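Local coordinates for protein intradiol ring-cleavage dioxygenase (Streptomyces sp. SirexAA-E, PDB 4ILV) that probably uses an iron(III) centre to cleave catechol-type aromatic rings between their two hydroxyl-bearing carbons, as a secreted dioxygenase fused to a carbohydrate-binding module, at residues 80-85 with 135-140. Sequence-based numbering, arbitrary orientation.
Sequences TGVLLD and AQAPGR
Leu83 and Gln136 face each other as an antiparallel hydrogen-bonded pair that joins strands 83-87 and 130-136, the two inner strands of a four-stranded antiparallel sheet. Leu83 N donates to Gln136 O at 2.9 Å, tilted 35° from the carbonyl plane. The return bond, Gln136 N to Leu83 O, lies in the carbonyl plane. Leu83 O also takes a CA-H...O contact from Ala135 CA at 3.2 Å.

The side chains of Leu83 and Gln136 rise on the same face and come closest at their bases, CB to CB at 4.4 Å. Leu83 then leans on His105 and Phe107 of strand 103-107, its other neighbour in the sheet. Gln136 extends with CG anti to its N (chi1 -172°), and its amide turns to the chain that follows. There NE2 reaches Arg140 O at 2.8 Å, almost straight along the carbonyl and in the amide plane. This bond spans the type II turn of Ala137 to Arg140.

On the other face, Leu84 lays CD2 against Ala135 CB at 3.6 Å. Val82 sets CG1 alongside Gln136 O at 3.6 Å, while its CG2 approaches Ala137 CB. Val71 of the other sheet touches both Val82 and Leu84, so this face looks into the sandwich. Past the paired strands, Pro138 brings its ring carbon CD to Gly81 O at 3.7 Å.

Strand 130-136 also carries the iron(III) ligands His130 and His132. The chemistry is thus divided: two backbone bonds set the register, apolar side chains meet on the face turned to the other sheet, and the Gln136 amide ties the turn to the strand end.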
loop_
_atom_site.group_PDB
_atom_site.type_symbol
_atom_site.label_atom_id
_atom_site.label_comp_id
_atom_site.label_asym_id
_atom_site.label_seq_id
_atom_site.Cartn_x
_atom_site.Cartn_y
_atom_site.Cartn_z
ATOM N N THR A 80 1.140 6.350 16.425
ATOM C CA THR A 80 2.327 7.077 16.010
ATOM C C THR A 80 3.519 6.114 15.858
ATOM O O THR A 80 3.581 5.074 16.511
ATOM C CB THR A 80 2.645 8.208 17.020
ATOM O OG1 THR A 80 3.565 9.138 16.440
ATOM C CG2 THR A 80 3.219 7.639 18.309
ATOM N N GLY A 81 4.446 6.443 14.962
ATOM C CA GLY A 81 5.640 5.638 14.789
ATOM C C GLY A 81 5.418 4.269 14.160
ATOM O O GLY A 81 6.252 3.375 14.288
ATOM N N VAL A 82 4.300 4.091 13.471
ATOM C CA VAL A 82 4.071 2.824 12.787
ATOM C C VAL A 82 4.893 2.779 11.515
ATOM O O VAL A 82 4.864 3.725 10.734
ATOM C CB VAL A 82 2.598 2.627 12.435
ATOM C CG1 VAL A 82 2.404 1.322 11.647
ATOM C CG2 VAL A 82 1.742 2.655 13.710
ATOM N N LEU A 83 5.620 1.681 11.313
ATOM C CA LEU A 83 6.365 1.450 10.071
ATOM C C LEU A 83 5.434 0.937 8.962
ATOM O O LEU A 83 4.739 -0.062 9.134
ATOM C CB LEU A 83 7.506 0.460 10.335
ATOM C CG LEU A 83 8.455 -0.040 9.231
ATOM C CD1 LEU A 83 7.872 -1.141 8.351
ATOM C CD2 LEU A 83 8.967 1.120 8.392
ATOM N N LEU A 84 5.404 1.646 7.833
ATOM C CA LEU A 84 4.696 1.191 6.642
ATOM C C LEU A 84 5.684 1.018 5.480
ATOM O O LEU A 84 6.316 1.974 5.062
ATOM C CB LEU A 84 3.613 2.191 6.248
ATOM C CG LEU A 84 2.498 2.350 7.289
ATOM C CD1 LEU A 84 1.652 3.552 6.950
ATOM C CD2 LEU A 84 1.644 1.090 7.303
ATOM N N ASP A 85 5.802 -0.199 4.977
ATOM C CA ASP A 85 6.788 -0.539 3.960
ATOM C C ASP A 85 6.029 -0.989 2.721
ATOM O O ASP A 85 5.445 -2.069 2.710
ATOM C CB ASP A 85 7.687 -1.655 4.501
ATOM C CG ASP A 85 8.879 -1.982 3.582
ATOM O OD1 ASP A 85 9.184 -1.190 2.663
ATOM O OD2 ASP A 85 9.523 -3.036 3.801
ATOM N N ALA A 135 2.959 -3.507 7.674
ATOM C CA ALA A 135 2.755 -2.527 8.736
ATOM C C ALA A 135 3.252 -3.076 10.064
ATOM O O ALA A 135 2.942 -4.211 10.429
ATOM C CB ALA A 135 1.256 -2.156 8.856
ATOM N N GLN A 136 4.022 -2.275 10.793
ATOM C CA GLN A 136 4.503 -2.717 12.090
ATOM C C GLN A 136 4.472 -1.591 13.105
ATOM O O GLN A 136 5.202 -0.609 12.974
ATOM C CB GLN A 136 5.920 -3.288 11.987
ATOM C CG GLN A 136 6.415 -3.939 13.277
ATOM C CD GLN A 136 7.819 -4.498 13.158
ATOM O OE1 GLN A 136 8.628 -4.016 12.364
ATOM N NE2 GLN A 136 8.116 -5.528 13.947
ATOM N N ALA A 137 3.609 -1.745 14.103
ATOM C CA ALA A 137 3.568 -0.852 15.247
ATOM C C ALA A 137 4.789 -1.149 16.116
ATOM O O ALA A 137 5.243 -2.292 16.173
ATOM C CB ALA A 137 2.286 -1.084 16.039
ATOM N N PRO A 138 5.332 -0.120 16.784
ATOM C CA PRO A 138 6.544 -0.277 17.590
ATOM C C PRO A 138 6.436 -1.428 18.581
ATOM O O PRO A 138 5.518 -1.446 19.408
ATOM C CB PRO A 138 6.653 1.061 18.337
ATOM C CG PRO A 138 5.314 1.701 18.210
ATOM C CD PRO A 138 4.769 1.235 16.906
ATOM N N GLY A 139 7.347 -2.390 18.468
ATOM C CA GLY A 139 7.417 -3.507 19.396
ATOM C C GLY A 139 6.390 -4.592 19.150
ATOM O O GLY A 139 6.190 -5.470 19.983
ATOM N N ARG A 140 5.727 -4.523 18.005
ATOM C CA ARG A 140 4.694 -5.494 17.664
ATOM C C ARG A 140 5.086 -6.321 16.432
ATOM O O ARG A 140 5.988 -5.940 15.684
ATOM C CB ARG A 140 3.356 -4.769 17.444
ATOM C CG ARG A 140 2.872 -3.995 18.668
ATOM C CD ARG A 140 2.621 -4.961 19.820
ATOM N NE ARG A 140 1.705 -6.026 19.412
ATOM C CZ ARG A 140 1.298 -7.014 20.203
ATOM N NH1 ARG A 140 0.462 -7.936 19.738
ATOM N NH2 ARG A 140 1.727 -7.084 21.454
#